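Local coordinates for protein alanine racemase (PDB 4QHR) that belongs to the alanine racemase family, with an N-terminal domain of TIM-barrel type and a C-terminal domain built largely of beta strands, in a two-chain assembly, at residues H100-Q103 and Q104-W107; F160-D164 and V165-L169; H326-V329 and D330-A333. All coordinates share one frame; numbering follows the deposited sequence.

Contact 1. Residues H100-Q103 and Q104-W107; sequences HHQQ and QFEW
Gln103 lies lengthwise over the indole of Trp107, one helical turn further on. Its CG makes a CH-pi contact 3.5 Å from the centroid of the six-membered ring, and Gln103 OE1 comes 3.2 Å from Trp107 CH2. With CG anti to the backbone N (chi1 170°) and the chain extended beyond it, the side chain runs over the indole, and the last torsion turns the amide to within 15° of the ring plane. This is the first turn of helix 102-110, which follows barrel strand 95-99; His101 is the N-cap, and His101 O accepts from Phe105 N at 3.2 Å. Gln104 reaches back past the cap, where its OE1 takes the backbone N-H of His100 (His100 N to Gln104 OE1 2.8 Å), the donor lying almost in line with the amide C=O. The same oxygen sits over a face of the His100 ring and near the edge of the His101 ring, while Gln104 NE2 donates to the carbonyls of Glu79 and Val81, so both ends of this buried amide are held. On the exposed side Gln102, bent at chi2 (58°), offers NE2 to Glu106 OE2 at 3.2 Å, meeting the carboxylate on its anti side. Gln103 also packs on Leu316 of the second subunit.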
loop_
_atom_site.group_PDB
_atom_site.type_symbol
_atom_site.label_atom_id
_atom_site.label_comp_id
_atom_site.label_asym_id
_atom_site.label_seq_id
_atom_site.Cartn_x
_atom_site.Cartn_y
_atom_site.Cartn_z
ATOM N N HIS A 100 -0.879 17.488 -23.572
ATOM C CA HIS A 100 -0.659 18.528 -22.571
ATOM C C HIS A 100 0.641 19.333 -22.812
ATOM O O HIS A 100 0.869 20.302 -22.118
ATOM C CB HIS A 100 -0.712 17.957 -21.139
ATOM C CG HIS A 100 0.350 16.945 -20.868
ATOM N ND1 HIS A 100 1.661 17.298 -20.621
ATOM C CD2 HIS A 100 0.302 15.589 -20.834
ATOM C CE1 HIS A 100 2.369 16.202 -20.429
ATOM N NE2 HIS A 100 1.577 15.150 -20.592
ATOM N N HIS A 101 1.466 18.958 -23.778
ATOM C CA HIS A 101 2.687 19.708 -24.032
ATOM C C HIS A 101 3.151 19.466 -25.450
ATOM O O HIS A 101 2.680 18.521 -26.138
ATOM C CB HIS A 101 3.764 19.448 -22.928
ATOM C CG HIS A 101 4.321 18.052 -22.896
ATOM N ND1 HIS A 101 5.557 17.767 -22.358
ATOM C CD2 HIS A 101 3.827 16.868 -23.340
ATOM C CE1 HIS A 101 5.794 16.474 -22.464
ATOM N NE2 HIS A 101 4.769 15.910 -23.065
ATOM N N GLN A 102 4.059 20.332 -25.900
ATOM C CA GLN A 102 4.511 20.413 -27.296
ATOM C C GLN A 102 4.962 19.072 -27.890
ATOM O O GLN A 102 4.595 18.714 -29.000
ATOM C CB GLN A 102 5.634 21.458 -27.404
ATOM C CG GLN A 102 6.043 21.885 -28.798
ATOM C CD GLN A 102 4.911 22.463 -29.628
ATOM O OE1 GLN A 102 4.004 23.136 -29.123
ATOM N NE2 GLN A 102 4.970 22.208 -30.929
ATOM N N GLN A 103 5.709 18.305 -27.103
ATOM C CA GLN A 103 6.188 17.010 -27.524
ATOM C C GLN A 103 5.033 16.156 -28.054
ATOM O O GLN A 103 5.122 15.537 -29.119
ATOM C CB GLN A 103 6.820 16.347 -26.292
ATOM C CG GLN A 103 7.155 14.911 -26.477
ATOM C CD GLN A 103 8.141 14.403 -25.478
ATOM O OE1 GLN A 103 7.764 13.802 -24.445
ATOM N NE2 GLN A 103 9.415 14.601 -25.767
ATOM N N GLN A 104 3.943 16.094 -27.293
ATOM C CA GLN A 104 2.799 15.214 -27.682
ATOM C C GLN A 104 2.055 15.788 -28.880
ATOM O O GLN A 104 1.508 15.062 -29.734
ATOM C CB GLN A 104 1.832 15.061 -26.509
ATOM C CG GLN A 104 2.267 14.108 -25.417
ATOM C CD GLN A 104 1.433 14.281 -24.156
ATOM O OE1 GLN A 104 0.827 15.334 -23.928
ATOM N NE2 GLN A 104 1.401 13.255 -23.320
ATOM N N PHE A 105 2.011 17.102 -28.926
ATOM C CA PHE A 105 1.441 17.777 -30.092
ATOM C C PHE A 105 2.156 17.342 -31.341
ATOM O O PHE A 105 1.510 16.941 -32.315
ATOM C CB PHE A 105 1.515 19.274 -29.905
ATOM C CG PHE A 105 1.043 20.057 -31.105
ATOM C CD1 PHE A 105 -0.297 20.125 -31.429
ATOM C CD2 PHE A 105 1.943 20.724 -31.893
ATOM C CE1 PHE A 105 -0.734 20.887 -32.512
ATOM C CE2 PHE A 105 1.518 21.464 -32.974
ATOM C CZ PHE A 105 0.173 21.553 -33.286
ATOM N N GLU A 106 3.494 17.368 -31.306
ATOM C CA GLU A 106 4.285 16.990 -32.493
ATOM C C GLU A 106 4.030 15.556 -32.876
ATOM O O GLU A 106 3.835 15.261 -34.057
ATOM C CB GLU A 106 5.793 17.272 -32.279
ATOM C CG GLU A 106 6.065 18.784 -32.339
ATOM C CD GLU A 106 7.359 19.208 -31.681
ATOM O OE1 GLU A 106 8.186 18.330 -31.356
ATOM O OE2 GLU A 106 7.528 20.433 -31.440
ATOM N N TRP A 107 4.000 14.656 -31.900
ATOM C CA TRP A 107 3.746 13.237 -32.220
ATOM C C TRP A 107 2.353 12.982 -32.822
ATOM O O TRP A 107 2.183 12.133 -33.711
ATOM C CB TRP A 107 3.909 12.377 -30.987
ATOM C CG TRP A 107 5.286 12.402 -30.385
ATOM C CD1 TRP A 107 6.467 12.705 -31.004
ATOM C CD2 TRP A 107 5.618 12.084 -29.013
ATOM N NE1 TRP A 107 7.510 12.625 -30.098
ATOM C CE2 TRP A 107 7.016 12.224 -28.879
ATOM C CE3 TRP A 107 4.863 11.689 -27.893
ATOM C CZ2 TRP A 107 7.673 11.981 -27.672
ATOM C CZ3 TRP A 107 5.522 11.456 -26.693
ATOM C CH2 TRP A 107 6.913 11.595 -26.605
#

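Contact 2. Residues F160-D164 and V165-L169; sequences FANAD and VDHPL
Asn162 to Val165 form a type I beta turn that reverses the chain before helix 168-184 begins. Its closing bond, from Val165 N to Asn162 O, is 3.2 Å long and straight at the hydrogen (170°), but the donor stands well above the carbonyl plane. Beyond the turn, an extended backbone brings His167 back beside Asn162 as the N-cap of the helix. His167 CG lies anti to the backbone N (chi1 -163°), which carries the imidazole back to both Asn162 and Leu169 N. His167 ND1 accepts from Leu169 N at 3.1 Å, a side-chain capping bond that lies in the imidazole plane and fixes the rotation of the ring. One face of that ring is thereby presented to the Asn162 amide, which stacks on it with the planes only 14° apart. Asn162 OD1 is placed over the ring centre, 3.6 Å from His167 CE1, and Asn162 CB rests 3.7 Å from His167 CB. Leu169 closes the other end of the bend: its CD2 touches Asn162 OD1 at 3.6 Å and packs against the Ala161 methyl, CD2 to CB 3.9 Å. The whole bend is a beta-alpha connection of the barrel, leading from strand 154-157 into helix 168-184. Asn170 and Gln173 of that helix hydrogen-bond back to the Asn162 carbonyl and the Ala161 N-H, and Lys199, at the end of helix 194-199, donates to the Ala163 carbonyl.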
loop_
_atom_site.group_PDB
_atom_site.type_symbol
_atom_site.label_atom_id
_atom_site.label_comp_id
_atom_site.label_asym_id
_atom_site.label_seq_id
_atom_site.Cartn_x
_atom_site.Cartn_y
_atom_site.Cartn_z
ATOM N N PHE A 160 -9.843 20.744 -12.005
ATOM C CA PHE A 160 -9.857 21.693 -10.887
ATOM C C PHE A 160 -8.850 21.303 -9.855
ATOM O O PHE A 160 -8.707 20.116 -9.546
ATOM C CB PHE A 160 -11.231 21.733 -10.262
ATOM C CG PHE A 160 -12.162 22.634 -10.996
ATOM C CD1 PHE A 160 -11.958 23.999 -10.959
ATOM C CD2 PHE A 160 -13.193 22.129 -11.773
ATOM C CE1 PHE A 160 -12.782 24.862 -11.663
ATOM C CE2 PHE A 160 -14.026 22.992 -12.478
ATOM C CZ PHE A 160 -13.819 24.357 -12.412
ATOM N N ALA A 161 -8.146 22.281 -9.321
ATOM C CA ALA A 161 -7.182 21.997 -8.262
ATOM C C ALA A 161 -7.805 21.801 -6.863
ATOM O O ALA A 161 -7.312 21.018 -6.062
ATOM C CB ALA A 161 -6.153 23.130 -8.228
ATOM N N ASN A 162 -8.874 22.528 -6.558
ATOM C CA ASN A 162 -9.436 22.635 -5.207
ATOM C C ASN A 162 -10.947 22.596 -5.242
ATOM O O ASN A 162 -11.611 23.285 -4.443
ATOM C CB ASN A 162 -9.011 23.965 -4.562
ATOM C CG ASN A 162 -7.510 24.130 -4.485
ATOM O OD1 ASN A 162 -6.929 25.011 -5.126
ATOM N ND2 ASN A 162 -6.884 23.280 -3.743
ATOM N N ALA A 163 -11.523 21.776 -6.136
ATOM C CA ALA A 163 -12.990 21.663 -6.196
ATOM C C ALA A 163 -13.584 21.091 -4.914
ATOM O O ALA A 163 -14.758 21.368 -4.589
ATOM C CB ALA A 163 -13.421 20.836 -7.396
ATOM N N ASP A 164 -12.804 20.287 -4.202
ATOM C CA ASP A 164 -13.230 19.736 -2.943
ATOM C C ASP A 164 -13.486 20.741 -1.808
ATOM O O ASP A 164 -14.058 20.332 -0.804
ATOM C CB ASP A 164 -12.229 18.716 -2.442
ATOM C CG ASP A 164 -10.868 19.329 -2.152
ATOM O OD1 ASP A 164 -10.285 20.038 -2.989
ATOM O OD2 ASP A 164 -10.377 19.107 -1.050
ATOM N N VAL A 165 -13.102 22.016 -1.934
ATOM C CA VAL A 165 -13.346 22.993 -0.861
ATOM C C VAL A 165 -13.753 24.314 -1.471
ATOM O O VAL A 165 -13.787 24.442 -2.684
ATOM C CB VAL A 165 -12.077 23.233 0.021
ATOM C CG1 VAL A 165 -11.778 22.044 0.906
ATOM C CG2 VAL A 165 -10.877 23.561 -0.838
ATOM N N ASP A 166 -14.071 25.314 -0.645
ATOM C CA ASP A 166 -14.241 26.674 -1.153
ATOM C C ASP A 166 -12.886 27.285 -1.218
ATOM O O ASP A 166 -12.194 27.326 -0.226
ATOM C CB ASP A 166 -15.098 27.549 -0.248
ATOM C CG ASP A 166 -16.560 27.134 -0.238
ATOM O OD1 ASP A 166 -17.042 26.544 -1.227
ATOM O OD2 ASP A 166 -17.233 27.426 0.783
ATOM N N HIS A 167 -12.512 27.768 -2.387
ATOM C CA HIS A 167 -11.161 28.251 -2.610
ATOM C C HIS A 167 -11.228 29.270 -3.746
ATOM O O HIS A 167 -11.962 29.040 -4.724
ATOM C CB HIS A 167 -10.279 27.045 -2.989
ATOM C CG HIS A 167 -8.818 27.295 -2.873
ATOM N ND1 HIS A 167 -8.147 28.139 -3.724
ATOM C CD2 HIS A 167 -7.891 26.826 -2.007
ATOM C CE1 HIS A 167 -6.865 28.181 -3.402
ATOM N NE2 HIS A 167 -6.685 27.401 -2.355
ATOM N N PRO A 168 -10.468 30.382 -3.653
ATOM C CA PRO A 168 -10.465 31.405 -4.723
ATOM C C PRO A 168 -9.901 30.981 -6.067
ATOM O O PRO A 168 -10.189 31.613 -7.086
ATOM C CB PRO A 168 -9.570 32.545 -4.159
ATOM C CG PRO A 168 -8.916 31.996 -2.934
ATOM C CD PRO A 168 -9.677 30.786 -2.468
ATOM N N LEU A 169 -9.044 29.980 -6.082
ATOM C CA LEU A 169 -8.496 29.465 -7.332
ATOM C C LEU A 169 -9.581 28.729 -8.139
ATOM O O LEU A 169 -9.446 28.625 -9.351
ATOM C CB LEU A 169 -7.300 28.554 -7.082
ATOM C CG LEU A 169 -6.506 28.016 -8.290
ATOM C CD1 LEU A 169 -5.824 29.113 -9.111
ATOM C CD2 LEU A 169 -5.474 26.991 -7.822
#

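Contact 3. Residues H326-V329 and D330-A333; sequences HRLV and DDVA
Leu328 O accepts from Val332 N at 3.2 Å, and Val329 O accepts from Ala333 N at 2.9 Å; with these two bonds helix 329-335 begins. Asp331 N adds a weak, strongly bent bond to Leu328 O. Leu328 is the N-cap residue, and its hydrocarbon side chain cannot cap. Its own N-H is instead joined to the Asp331 carboxylate through a water, which accepts from Leu328 N at 2.9 Å and donates to Asp331 OD2 at 2.5 Å, an unusually short distance whose exact length is doubtful. The water takes the place of one of the two bonds of a capping box, the one from the N-cap N-H to the side chain of the third helical residue. The carboxylate, close to the helix start, is probably favoured as the charged form. Arg327 bends at chi2 (58°) and brings one face of its guanidinium against the Asp331 methylene, NH1 to CB 3.6 Å. Arg327 NH1 and Asp331 OD2 remain 4.3 Å apart, with the oxygen well out of the guanidinium plane, so the attraction is one of charge alone; Arg327 NH2 has its hydrogen bond with Asn285 OD1. Nearer the backbone, Arg327 CG packs on Val332 CG2 at 3.8 Å, while Leu328 CB runs beside the Asp331 carboxylate, 3.9 Å from OD2. Outside this turn, Asp330 OD2 accepts from Ser218 N. Val329, Val332 and Ala333 pack on Leu343 of helix 340-345, and Arg327 lies on Phe286 and Ala288 of strand 286-289.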
loop_
_atom_site.group_PDB
_atom_site.type_symbol
_atom_site.label_atom_id
_atom_site.label_comp_id
_atom_site.label_asym_id
_atom_site.label_seq_id
_atom_site.Cartn_x
_atom_site.Cartn_y
_atom_site.Cartn_z
ATOM N N HIS A 326 -19.848 0.228 7.576
ATOM C CA HIS A 326 -20.011 0.541 9.005
ATOM C C HIS A 326 -18.901 1.391 9.529
ATOM O O HIS A 326 -19.186 2.297 10.308
ATOM C CB HIS A 326 -20.149 -0.747 9.804
ATOM C CG HIS A 326 -21.142 -1.670 9.189
ATOM N ND1 HIS A 326 -20.763 -2.713 8.390
ATOM C CD2 HIS A 326 -22.491 -1.627 9.143
ATOM C CE1 HIS A 326 -21.844 -3.343 7.945
ATOM N NE2 HIS A 326 -22.909 -2.684 8.370
ATOM N N ARG A 327 -17.656 1.134 9.153
ATOM C CA ARG A 327 -16.568 2.102 9.408
ATOM C C ARG A 327 -16.171 2.705 8.059
ATOM O O ARG A 327 -15.653 2.008 7.171
ATOM C CB ARG A 327 -15.384 1.407 10.046
ATOM C CG ARG A 327 -14.171 2.256 10.408
ATOM C CD ARG A 327 -14.514 3.396 11.356
ATOM N NE ARG A 327 -13.312 4.181 11.676
ATOM C CZ ARG A 327 -13.313 5.369 12.249
ATOM N NH1 ARG A 327 -14.473 5.943 12.595
ATOM N NH2 ARG A 327 -12.152 6.000 12.446
ATOM N N LEU A 328 -16.425 3.991 7.883
ATOM C CA LEU A 328 -16.281 4.620 6.558
ATOM C C LEU A 328 -14.817 4.871 6.256
ATOM O O LEU A 328 -14.092 5.415 7.103
ATOM C CB LEU A 328 -17.097 5.898 6.432
ATOM C CG LEU A 328 -18.600 5.703 6.618
ATOM C CD1 LEU A 328 -19.236 7.057 6.796
ATOM C CD2 LEU A 328 -19.211 4.961 5.427
ATOM N N VAL A 329 -14.397 4.462 5.044
ATOM C CA VAL A 329 -12.994 4.621 4.627
ATOM C C VAL A 329 -12.497 6.058 4.813
ATOM O O VAL A 329 -11.353 6.222 5.201
ATOM C CB VAL A 329 -12.732 4.120 3.201
ATOM C CG1 VAL A 329 -13.356 5.075 2.181
ATOM C CG2 VAL A 329 -11.256 3.959 2.943
ATOM N N ASP A 330 -13.327 7.082 4.560
ATOM C CA ASP A 330 -12.881 8.489 4.786
ATOM C C ASP A 330 -12.685 8.865 6.273
ATOM O O ASP A 330 -11.927 9.776 6.578
ATOM C CB ASP A 330 -13.829 9.513 4.111
ATOM C CG ASP A 330 -13.856 9.365 2.635
ATOM O OD1 ASP A 330 -12.790 9.556 2.030
ATOM O OD2 ASP A 330 -14.931 9.034 2.102
ATOM N N ASP A 331 -13.374 8.195 7.195
ATOM C CA ASP A 331 -13.095 8.406 8.631
ATOM C C ASP A 331 -11.749 7.762 9.011
ATOM O O ASP A 331 -10.956 8.324 9.768
ATOM C CB ASP A 331 -14.215 7.875 9.521
ATOM C CG ASP A 331 -15.518 8.623 9.337
ATOM O OD1 ASP A 331 -15.457 9.776 8.937
ATOM O OD2 ASP A 331 -16.593 8.083 9.580
ATOM N N VAL A 332 -11.489 6.566 8.492
ATOM C CA VAL A 332 -10.170 5.937 8.695
ATOM C C VAL A 332 -9.075 6.829 8.118
ATOM O O VAL A 332 -8.045 7.102 8.782
ATOM C CB VAL A 332 -10.059 4.525 8.057
ATOM C CG1 VAL A 332 -8.716 3.955 8.347
ATOM C CG2 VAL A 332 -11.125 3.612 8.593
ATOM N N ALA A 333 -9.282 7.307 6.885
ATOM C CA ALA A 333 -8.322 8.267 6.315
ATOM C C ALA A 333 -8.020 9.492 7.199
ATOM O O ALA A 333 -6.863 9.869 7.403
ATOM C CB ALA A 333 -8.776 8.722 4.942
HETATM O O HOH W 1 -17.293 5.693 10.058
#

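All three contacts mark the first turn of a helix, but only in contact 2 does the N-cap side chain itself make a capping bond; in contact 3 a water links the N-cap N-H to a carboxylate of the first turn. Contacts 1 and 2 belong to the N-terminal barrel domain, with centres 28 Å apart and nearest atoms about 13 Å apart. Lys34, present as the modified residue LLP, follows strand 28-32 of the same parallel sheet that supplies the strands leading into these two contacts. Contact 3 lies in the C-terminal domain, centred 23 Å from contact 2 but 41 Å from contact 1, on the opposite side of the chain's centre. Contact 1 alone meets the second subunit.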